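Local coordinates for uncharacterized protein (Chondromyces crocatus, PDB 6I86), which is of unknown function but is encoded in the crocagin gene cluster and probably takes part in making this ribosomally derived peptide product, at residues 25-30 / 40-45; 17-22 / 49-54; 56-61 / 130-135. One frame throughout, in Å; residues are numbered along the deposited sequence.

Contacts 1 and 2 adjoin, with centres 9 Å apart, and contact 1 is nested in the chain loop that contact 2 closes. Among their ties, I27 CG2 packs at 3.4 Å from F21 CD1, and helix 38-47 runs into strand 51-55 through a Schellman turn in which E50 N lies 2.9 Å from L45 O, a probable hydrogen bond. Contact 3 is further along the chain and further off, its centre 19 Å from that of contact 2 and 25 Å from that of contact 1; it meets contact 2 only where I18 CD1 approaches V56 CG1 at 4.3 Å. A glycerol, probably from the crystallisation liquor, lies about 4 Å from the V57 side chain in contact 3.

Contact 1: residues 25-30 / 40-45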
loop_
_atom_site.group_PDB
_atom_site.type_symbol
_atom_site.label_atom_id
_atom_site.label_comp_id
_atom_site.label_asym_id
_atom_site.label_seq_id
_atom_site.Cartn_x
_atom_site.Cartn_y
_atom_site.Cartn_z
ATOM N N CYS A 25 11.892 -5.185 -6.452
ATOM C CA CYS A 25 12.232 -3.783 -6.654
ATOM C C CYS A 25 13.486 -3.420 -5.865
ATOM O O CYS A 25 13.745 -3.967 -4.789
ATOM C CB CYS A 25 11.065 -2.886 -6.235
ATOM S SG CYS A 25 11.308 -1.124 -6.572
ATOM N N SER A 26 14.270 -2.488 -6.419
ATOM C CA SER A 26 15.531 -2.097 -5.796
ATOM C C SER A 26 15.330 -1.579 -4.379
ATOM O O SER A 26 16.222 -1.720 -3.534
ATOM C CB SER A 26 16.227 -1.034 -6.648
ATOM O OG SER A 26 15.437 0.139 -6.745
ATOM N N ILE A 27 14.166 -0.987 -4.095
ATOM C CA ILE A 27 13.893 -0.449 -2.768
ATOM C C ILE A 27 13.871 -1.537 -1.702
ATOM O O ILE A 27 14.009 -1.238 -0.511
ATOM C CB ILE A 27 12.562 0.335 -2.792
ATOM C CG1 ILE A 27 12.427 1.216 -1.546
ATOM C CG2 ILE A 27 11.383 -0.611 -2.927
ATOM C CD1 ILE A 27 11.303 2.227 -1.625
ATOM N N ASN A 28 13.713 -2.801 -2.096
ATOM C CA ASN A 28 13.664 -3.913 -1.158
ATOM C C ASN A 28 15.049 -4.475 -0.844
ATOM O O ASN A 28 15.158 -5.626 -0.407
ATOM C CB ASN A 28 12.754 -5.019 -1.700
ATOM C CG ASN A 28 12.147 -5.871 -0.597
ATOM O OD1 ASN A 28 12.008 -5.424 0.541
ATOM N ND2 ASN A 28 11.777 -7.103 -0.933
ATOM N N SER A 29 16.104 -3.694 -1.058
ATOM C CA SER A 29 17.467 -4.105 -0.761
ATOM C C SER A 29 18.161 -3.030 0.061
ATOM O O SER A 29 17.813 -1.849 -0.035
ATOM C CB SER A 29 18.263 -4.368 -2.049
ATOM O OG SER A 29 17.765 -5.506 -2.731
ATOM N N PRO A 30 19.134 -3.413 0.892
ATOM C CA PRO A 30 19.804 -2.410 1.738
ATOM C C PRO A 30 20.598 -1.375 0.956
ATOM O O PRO A 30 20.746 -0.241 1.428
ATOM C CB PRO A 30 20.715 -3.260 2.636
ATOM C CG PRO A 30 20.118 -4.633 2.609
ATOM C CD PRO A 30 19.533 -4.788 1.240
ATOM N N ASP A 40 14.562 11.058 -3.028
ATOM C CA ASP A 40 14.411 11.346 -4.450
ATOM C C ASP A 40 14.231 10.067 -5.251
ATOM O O ASP A 40 13.476 10.038 -6.230
ATOM C CB ASP A 40 15.618 12.127 -4.972
ATOM C CG ASP A 40 15.664 13.547 -4.451
ATOM O OD1 ASP A 40 16.772 14.117 -4.369
ATOM O OD2 ASP A 40 14.588 14.093 -4.129
ATOM N N ARG A 41 14.917 8.996 -4.849
ATOM C CA ARG A 41 14.835 7.750 -5.600
ATOM C C ARG A 41 13.524 7.021 -5.337
ATOM O O ARG A 41 13.071 6.244 -6.184
ATOM C CB ARG A 41 16.039 6.867 -5.271
ATOM C CG ARG A 41 17.334 7.386 -5.879
ATOM C CD ARG A 41 18.536 6.517 -5.549
ATOM N NE ARG A 41 19.059 6.794 -4.217
ATOM C CZ ARG A 41 18.985 5.950 -3.193
ATOM N NH1 ARG A 41 18.420 4.760 -3.348
ATOM N NH2 ARG A 41 19.486 6.292 -2.015
ATOM N N ILE A 42 12.899 7.257 -4.180
ATOM C CA ILE A 42 11.540 6.767 -3.959
ATOM C C ILE A 42 10.580 7.421 -4.944
ATOM O O ILE A 42 9.740 6.756 -5.561
ATOM C CB ILE A 42 11.103 7.013 -2.503
ATOM C CG1 ILE A 42 11.967 6.211 -1.531
ATOM C CG2 ILE A 42 9.636 6.663 -2.321
ATOM C CD1 ILE A 42 11.545 6.358 -0.088
ATOM N N TRP A 43 10.691 8.744 -5.106
ATOM C CA TRP A 43 9.787 9.459 -6.001
ATOM C C TRP A 43 9.987 9.035 -7.450
ATOM O O TRP A 43 9.029 9.004 -8.231
ATOM C CB TRP A 43 9.982 10.966 -5.855
ATOM C CG TRP A 43 8.829 11.758 -6.379
ATOM C CD1 TRP A 43 8.779 12.471 -7.541
ATOM C CD2 TRP A 43 7.544 11.901 -5.765
ATOM N NE1 TRP A 43 7.545 13.059 -7.682
ATOM C CE2 TRP A 43 6.767 12.724 -6.605
ATOM C CE3 TRP A 43 6.976 11.417 -4.583
ATOM C CZ2 TRP A 43 5.455 13.073 -6.300
ATOM C CZ3 TRP A 43 5.675 11.763 -4.282
ATOM C CH2 TRP A 43 4.928 12.584 -5.136
ATOM N N ARG A 44 11.225 8.717 -7.832
ATOM C CA ARG A 44 11.470 8.238 -9.188
ATOM C C ARG A 44 10.839 6.871 -9.412
ATOM O O ARG A 44 10.304 6.598 -10.493
ATOM C CB ARG A 44 12.968 8.186 -9.467
ATOM C CG ARG A 44 13.608 9.547 -9.557
ATOM C CD ARG A 44 14.757 9.513 -10.529
ATOM N NE ARG A 44 15.879 8.710 -10.052
ATOM C CZ ARG A 44 16.808 9.156 -9.213
ATOM N NH1 ARG A 44 16.743 10.398 -8.750
ATOM N NH2 ARG A 44 17.801 8.364 -8.837
ATOM N N LEU A 45 10.897 5.997 -8.405
ATOM C CA LEU A 45 10.204 4.718 -8.504
ATOM C C LEU A 45 8.698 4.919 -8.614
ATOM O O LEU A 45 8.021 4.198 -9.357
ATOM C CB LEU A 45 10.546 3.839 -7.300
ATOM C CG LEU A 45 11.946 3.226 -7.260
ATOM C CD1 LEU A 45 12.174 2.487 -5.946
ATOM C CD2 LEU A 45 12.155 2.297 -8.446
#
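C25 opens the contact by placing its sulfur against the forked end of L45. SG stands opposite the backbone N (chi1 -175°), and this carries it across to L45, where it lies 3.8 Å from CD1 and 4.0 Å from CD2, so that both methyls of the leucine border on the thiol. S26 follows on the more exposed side. Its OG comes within 4.1 Å of L45 CD1, a van der Waals approach at the solvent-facing margin of the contact. I27 then takes hold of the helix at two levels. Near its root, CB rests 3.8 Å from L45 CD1, so this one methyl is approached by three consecutive residues. At its far end the chain is extended, with CG1 trans to the backbone N (chi1 -165°) and CD1 reaching 4.0 Å from I42 CG1; the two isoleucines cross obliquely. I42 and L45, three residues apart on helix 38-47, lie about one turn from each other and both meet I27. After I27 the backbone leaves the helix. A short 3-10 turn brings this about: N28 N bonds to C25 O at 2.9 Å and S29 N bonds to S26 O at 3.2 Å, and the curl presents C25, S26 and I27 to the same partner. Beyond it, N28 ND2 bonds to A23 O and N106 OD1, which probably helps to hold the turn. The contact is thus apolar, joining the loop that leaves strand 17-22 to the helix that leads into strand 51-55. I27 also packs on L19 of the first strand and on L51 of the second, while F32 of helix 30-34 touches S26, I27 and L45.

Contact 2: residues 17-22 / 49-54; sequences WILFFD and HELVLL
L53 reaches across to W17 with both of its methyl branches. From CB the side chain sets out with CG anti to the amide nitrogen (chi1 -169°), bringing the fork nearer to strand 17-22. CG itself lies between two neighbours, 4.0 Å from L19 CD2 and much the same from W17 CG. CD1 then settles over the face of the indole, 3.8 Å from the centroid of the six-membered ring and only 11° from its normal, a well-centred CH-pi contact. CD2 takes the other end of the ring system, 3.7 Å from W17 CD1 and close to NE1, whose polar hydrogen is used by Q55 OE1. With an alanine at W17 the L53 methyls would probably be left without their aromatic floor, free to turn over the gap, and Q55 would lose its indole partner. The backbones beneath form an antiparallel pair in which strand 51-55 is the outermost strand of a four-stranded sheet and 17-22 its neighbour, the two being connected through the helices 30-34 and 38-47. I18 with L54 and F20 with V52 are the hydrogen-bonded pairs; I18 N meets L54 O at 2.8 Å and nearly straight, 176° at the hydrogen. L19 faces L53 in the non-hydrogen-bonded pair between them. On the sheet face that carries I18, F20, V52 and L54, L54 CD1 stands 4.2 Å from the centroid of the F20 ring, shifted toward its rim, and the I18 and L54 side chains are in contact through their CB atoms, 3.8 Å apart. Where the strands part, a water accepts from D22 N at 3.1 Å; its approach to E50 O is unusually short, and the exact length is doubtful.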
loop_
_atom_site.group_PDB
_atom_site.type_symbol
_atom_site.label_atom_id
_atom_site.label_comp_id
_atom_site.label_asym_id
_atom_site.label_seq_id
_atom_site.Cartn_x
_atom_site.Cartn_y
_atom_site.Cartn_z
ATOM N N TRP A 17 5.057 7.778 5.124
ATOM C CA TRP A 17 4.822 7.043 3.888
ATOM C C TRP A 17 4.771 5.541 4.132
ATOM O O TRP A 17 5.677 4.973 4.751
ATOM C CB TRP A 17 5.908 7.348 2.856
ATOM C CG TRP A 17 5.866 8.735 2.303
ATOM C CD1 TRP A 17 4.890 9.670 2.491
ATOM C CD2 TRP A 17 6.841 9.338 1.449
ATOM N NE1 TRP A 17 5.203 10.822 1.812
ATOM C CE2 TRP A 17 6.397 10.644 1.162
ATOM C CE3 TRP A 17 8.050 8.901 0.901
ATOM C CZ2 TRP A 17 7.120 11.517 0.352
ATOM C CZ3 TRP A 17 8.767 9.768 0.097
ATOM C CH2 TRP A 17 8.300 11.060 -0.170
ATOM N N ILE A 18 3.715 4.905 3.629
ATOM C CA ILE A 18 3.667 3.461 3.437
ATOM C C ILE A 18 3.906 3.194 1.959
ATOM O O ILE A 18 3.298 3.846 1.100
ATOM C CB ILE A 18 2.321 2.874 3.898
ATOM C CG1 ILE A 18 2.086 3.180 5.377
ATOM C CG2 ILE A 18 2.282 1.377 3.655
ATOM C CD1 ILE A 18 0.643 3.033 5.817
ATOM N N LEU A 19 4.796 2.253 1.653
ATOM C CA LEU A 19 5.253 2.026 0.288
ATOM C C LEU A 19 4.933 0.603 -0.143
ATOM O O LEU A 19 5.238 -0.352 0.577
ATOM C CB LEU A 19 6.758 2.290 0.169
ATOM C CG LEU A 19 7.231 3.664 0.643
ATOM C CD1 LEU A 19 8.748 3.695 0.760
ATOM C CD2 LEU A 19 6.739 4.767 -0.286
ATOM N N PHE A 20 4.326 0.468 -1.321
ATOM C CA PHE A 20 3.978 -0.819 -1.907
ATOM C C PHE A 20 4.806 -1.029 -3.165
ATOM O O PHE A 20 4.931 -0.118 -3.983
ATOM C CB PHE A 20 2.492 -0.891 -2.270
ATOM C CG PHE A 20 1.590 -1.187 -1.112
ATOM C CD1 PHE A 20 1.913 -0.777 0.168
ATOM C CD2 PHE A 20 0.413 -1.883 -1.307
ATOM C CE1 PHE A 20 1.078 -1.055 1.229
ATOM C CE2 PHE A 20 -0.421 -2.160 -0.252
ATOM C CZ PHE A 20 -0.091 -1.746 1.019
ATOM N N PHE A 21 5.353 -2.233 -3.329
ATOM C CA PHE A 21 6.238 -2.484 -4.459
ATOM C C PHE A 21 6.428 -3.982 -4.643
ATOM O O PHE A 21 6.128 -4.783 -3.751
ATOM C CB PHE A 21 7.598 -1.800 -4.269
ATOM C CG PHE A 21 8.159 -1.950 -2.881
ATOM C CD1 PHE A 21 8.978 -3.022 -2.558
ATOM C CD2 PHE A 21 7.860 -1.022 -1.895
ATOM C CE1 PHE A 21 9.494 -3.156 -1.278
ATOM C CE2 PHE A 21 8.366 -1.159 -0.612
ATOM C CZ PHE A 21 9.184 -2.226 -0.305
ATOM N N ASP A 22 6.937 -4.344 -5.818
ATOM C CA ASP A 22 7.312 -5.725 -6.078
ATOM C C ASP A 22 8.513 -6.101 -5.223
ATOM O O ASP A 22 9.388 -5.273 -4.954
ATOM C CB ASP A 22 7.630 -5.918 -7.559
ATOM C CG ASP A 22 7.762 -7.378 -7.944
ATOM O OD1 ASP A 22 8.833 -7.966 -7.690
ATOM O OD2 ASP A 22 6.796 -7.940 -8.501
ATOM N N HIS A 49 6.070 4.014 -11.866
ATOM C CA HIS A 49 5.025 3.044 -11.546
ATOM C C HIS A 49 5.591 1.738 -10.998
ATOM O O HIS A 49 4.964 0.682 -11.131
ATOM C CB HIS A 49 4.129 2.766 -12.762
ATOM C CG HIS A 49 3.794 3.990 -13.554
ATOM N ND1 HIS A 49 3.027 5.017 -13.045
ATOM C CD2 HIS A 49 4.131 4.360 -14.813
ATOM C CE1 HIS A 49 2.903 5.964 -13.958
ATOM N NE2 HIS A 49 3.564 5.591 -15.039
ATOM N N GLU A 50 6.776 1.785 -10.388
ATOM C CA GLU A 50 7.318 0.629 -9.689
ATOM C C GLU A 50 6.894 0.572 -8.226
ATOM O O GLU A 50 7.021 -0.488 -7.602
ATOM C CB GLU A 50 8.850 0.611 -9.771
ATOM C CG GLU A 50 9.409 0.332 -11.157
ATOM C CD GLU A 50 10.905 0.101 -11.130
ATOM O OE1 GLU A 50 11.368 -0.660 -10.251
ATOM O OE2 GLU A 50 11.617 0.676 -11.978
ATOM N N LEU A 51 6.394 1.672 -7.667
ATOM C CA LEU A 51 5.863 1.658 -6.314
ATOM C C LEU A 51 4.634 2.551 -6.236
ATOM O O LEU A 51 4.458 3.480 -7.030
ATOM C CB LEU A 51 6.920 2.087 -5.268
ATOM C CG LEU A 51 7.375 3.529 -4.999
ATOM C CD1 LEU A 51 6.362 4.348 -4.201
ATOM C CD2 LEU A 51 8.704 3.494 -4.260
ATOM N N VAL A 52 3.779 2.243 -5.263
ATOM C CA VAL A 52 2.607 3.041 -4.928
ATOM C C VAL A 52 2.812 3.601 -3.527
ATOM O O VAL A 52 3.287 2.893 -2.631
ATOM C CB VAL A 52 1.311 2.206 -5.019
ATOM C CG1 VAL A 52 0.150 2.915 -4.341
ATOM C CG2 VAL A 52 0.978 1.906 -6.477
ATOM N N LEU A 53 2.471 4.876 -3.341
ATOM C CA LEU A 53 2.800 5.613 -2.125
ATOM C C LEU A 53 1.520 5.926 -1.359
ATOM O O LEU A 53 0.597 6.540 -1.906
ATOM C CB LEU A 53 3.569 6.895 -2.467
ATOM C CG LEU A 53 4.243 7.715 -1.364
ATOM C CD1 LEU A 53 5.455 8.445 -1.929
ATOM C CD2 LEU A 53 3.276 8.713 -0.739
ATOM N N LEU A 54 1.473 5.507 -0.093
ATOM C CA LEU A 54 0.353 5.772 0.806
ATOM C C LEU A 54 0.812 6.750 1.882
ATOM O O LEU A 54 1.534 6.366 2.809
ATOM C CB LEU A 54 -0.160 4.479 1.435
ATOM C CG LEU A 54 -1.037 3.567 0.581
ATOM C CD1 LEU A 54 -1.006 2.152 1.124
ATOM C CD2 LEU A 54 -2.455 4.097 0.578
HETATM O O HOH W 1 7.487 -2.806 -8.446
#

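Contact 3: residues 56-61 / 130-135; sequences VVLEGY and KHYDVE
L58 and Y132 cross at about a right angle, the leucine lying over one face of the phenol ring. L58 CB stands 3.9 Å from the ring centroid, 14° off the normal, and with L58 CG anti to its carbonyl carbon (chi1 -52°) CD1 is carried across the same face to 3.6 Å from Y132 CE2. At the end of the ring, Y132 OH lies 3.5 Å from V57 CB; its hydrogen-bond partner is E128 OE2, which also receives V57 N. The tyrosine thus presses the loop after helix 125-128 against the approach to strand 60-69, an inner strand of the five-stranded mixed sheet. There the two backbones come together at G60, where any CB would fall about 2.5 Å from H131 O. The same carbonyl accepts Y61 N at 3.2 Å, with 154° at the hydrogen. Y61 turns its side chain obliquely across V134, CB to V134 CG1 at 3.7 Å, while its ring passes the V134 carbonyl at a slant, CD1 lying 3.1 Å from V134 O. The H131 imidazole leads off to D147 and E144, to which its two nitrogens are hydrogen-bonded, yet its CB rests 3.2 Å from Y61 O, a buried carbonyl with no hydrogen-bond partner in the model.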
loop_
_atom_site.group_PDB
_atom_site.type_symbol
_atom_site.label_atom_id
_atom_site.label_comp_id
_atom_site.label_asym_id
_atom_site.label_seq_id
_atom_site.Cartn_x
_atom_site.Cartn_y
_atom_site.Cartn_z
ATOM N N VAL A 56 0.316 9.216 5.099
ATOM C CA VAL A 56 -0.486 9.442 6.291
ATOM C C VAL A 56 -0.139 10.822 6.831
ATOM O O VAL A 56 0.936 11.370 6.572
ATOM C CB VAL A 56 -0.273 8.364 7.372
ATOM C CG1 VAL A 56 -0.624 6.991 6.824
ATOM C CG2 VAL A 56 1.159 8.398 7.888
ATOM N N VAL A 57 -1.077 11.385 7.590
ATOM C CA VAL A 57 -0.918 12.745 8.088
ATOM C C VAL A 57 -0.029 12.771 9.324
ATOM O O VAL A 57 0.805 13.669 9.487
ATOM C CB VAL A 57 -2.303 13.354 8.368
ATOM C CG1 VAL A 57 -2.188 14.834 8.642
ATOM C CG2 VAL A 57 -3.236 13.097 7.196
ATOM N N LEU A 58 -0.195 11.795 10.216
ATOM C CA LEU A 58 0.577 11.738 11.448
ATOM C C LEU A 58 0.872 10.281 11.771
ATOM O O LEU A 58 0.281 9.366 11.192
ATOM C CB LEU A 58 -0.169 12.406 12.614
ATOM C CG LEU A 58 -0.704 13.829 12.412
ATOM C CD1 LEU A 58 -1.842 14.102 13.378
ATOM C CD2 LEU A 58 0.396 14.873 12.569
ATOM N N GLU A 59 1.790 10.077 12.713
ATOM C CA GLU A 59 2.203 8.727 13.078
ATOM C C GLU A 59 1.058 7.954 13.722
ATOM O O GLU A 59 0.318 8.486 14.556
ATOM C CB GLU A 59 3.403 8.778 14.026
ATOM C CG GLU A 59 3.528 7.572 14.958
ATOM C CD GLU A 59 4.155 6.363 14.286
ATOM O OE1 GLU A 59 3.841 5.222 14.691
ATOM O OE2 GLU A 59 4.969 6.550 13.360
ATOM N N GLY A 60 0.914 6.696 13.326
ATOM C CA GLY A 60 -0.070 5.829 13.936
ATOM C C GLY A 60 0.104 4.408 13.451
ATOM O O GLY A 60 1.107 4.064 12.822
ATOM N N TYR A 61 -0.885 3.578 13.767
ATOM C CA TYR A 61 -0.978 2.220 13.249
ATOM C C TYR A 61 -2.190 2.146 12.336
ATOM O O TYR A 61 -3.277 2.593 12.710
ATOM C CB TYR A 61 -1.112 1.197 14.377
ATOM C CG TYR A 61 0.195 0.767 15.000
ATOM C CD1 TYR A 61 0.774 1.504 16.023
ATOM C CD2 TYR A 61 0.842 -0.384 14.573
ATOM C CE1 TYR A 61 1.965 1.109 16.602
ATOM C CE2 TYR A 61 2.035 -0.787 15.147
ATOM C CZ TYR A 61 2.592 -0.037 16.159
ATOM O OH TYR A 61 3.780 -0.433 16.734
ATOM N N LYS A 130 -8.517 8.163 13.621
ATOM C CA LYS A 130 -8.904 7.423 14.814
ATOM C C LYS A 130 -7.757 6.626 15.416
ATOM O O LYS A 130 -7.906 6.104 16.525
ATOM C CB LYS A 130 -10.045 6.449 14.508
ATOM C CG LYS A 130 -11.356 7.071 14.074
ATOM C CD LYS A 130 -12.352 5.974 13.715
ATOM C CE LYS A 130 -13.621 6.540 13.102
ATOM N NZ LYS A 130 -14.524 5.454 12.629
ATOM N N HIS A 131 -6.625 6.518 14.718
ATOM C CA HIS A 131 -5.636 5.489 15.011
ATOM C C HIS A 131 -4.236 6.055 15.210
ATOM O O HIS A 131 -3.248 5.328 15.057
ATOM C CB HIS A 131 -5.648 4.445 13.895
ATOM C CG HIS A 131 -6.996 3.832 13.673
ATOM N ND1 HIS A 131 -7.613 3.813 12.441
ATOM C CD2 HIS A 131 -7.854 3.234 14.534
ATOM C CE1 HIS A 131 -8.791 3.223 12.553
ATOM N NE2 HIS A 131 -8.960 2.860 13.812
ATOM N N TYR A 132 -4.129 7.339 15.557
ATOM C CA TYR A 132 -2.829 7.917 15.874
ATOM C C TYR A 132 -2.314 7.462 17.232
ATOM O O TYR A 132 -1.100 7.492 17.461
ATOM C CB TYR A 132 -2.908 9.445 15.836
ATOM C CG TYR A 132 -3.252 10.009 14.477
ATOM C CD1 TYR A 132 -2.742 9.438 13.319
ATOM C CD2 TYR A 132 -4.086 11.112 14.352
ATOM C CE1 TYR A 132 -3.053 9.952 12.072
ATOM C CE2 TYR A 132 -4.400 11.632 13.111
ATOM C CZ TYR A 132 -3.883 11.048 11.973
ATOM O OH TYR A 132 -4.195 11.560 10.734
ATOM N N ASP A 133 -3.202 7.039 18.132
ATOM C CA ASP A 133 -2.829 6.647 19.485
ATOM C C ASP A 133 -2.776 5.137 19.674
ATOM O O ASP A 133 -2.617 4.673 20.808
ATOM C CB ASP A 133 -3.798 7.260 20.499
ATOM C CG ASP A 133 -3.697 8.772 20.564
ATOM O OD1 ASP A 133 -2.617 9.309 20.247
ATOM O OD2 ASP A 133 -4.696 9.421 20.940
ATOM N N VAL A 134 -2.911 4.358 18.599
ATOM C CA VAL A 134 -2.797 2.910 18.717
ATOM C C VAL A 134 -1.370 2.553 19.102
ATOM O O VAL A 134 -0.406 3.001 18.468
ATOM C CB VAL A 134 -3.226 2.231 17.408
ATOM C CG1 VAL A 134 -3.088 0.728 17.523
ATOM C CG2 VAL A 134 -4.661 2.600 17.071
ATOM N N GLU A 135 -1.228 1.747 20.155
ATOM C CA GLU A 135 0.095 1.446 20.694
ATOM C C GLU A 135 0.810 0.356 19.908
ATOM O O GLU A 135 2.044 0.365 19.827
ATOM C CB GLU A 135 -0.017 1.024 22.159
ATOM C CG GLU A 135 -0.552 2.099 23.087
ATOM C CD GLU A 135 -1.044 1.531 24.403
ATOM O OE1 GLU A 135 -1.921 2.157 25.035
ATOM O OE2 GLU A 135 -0.554 0.455 24.805
#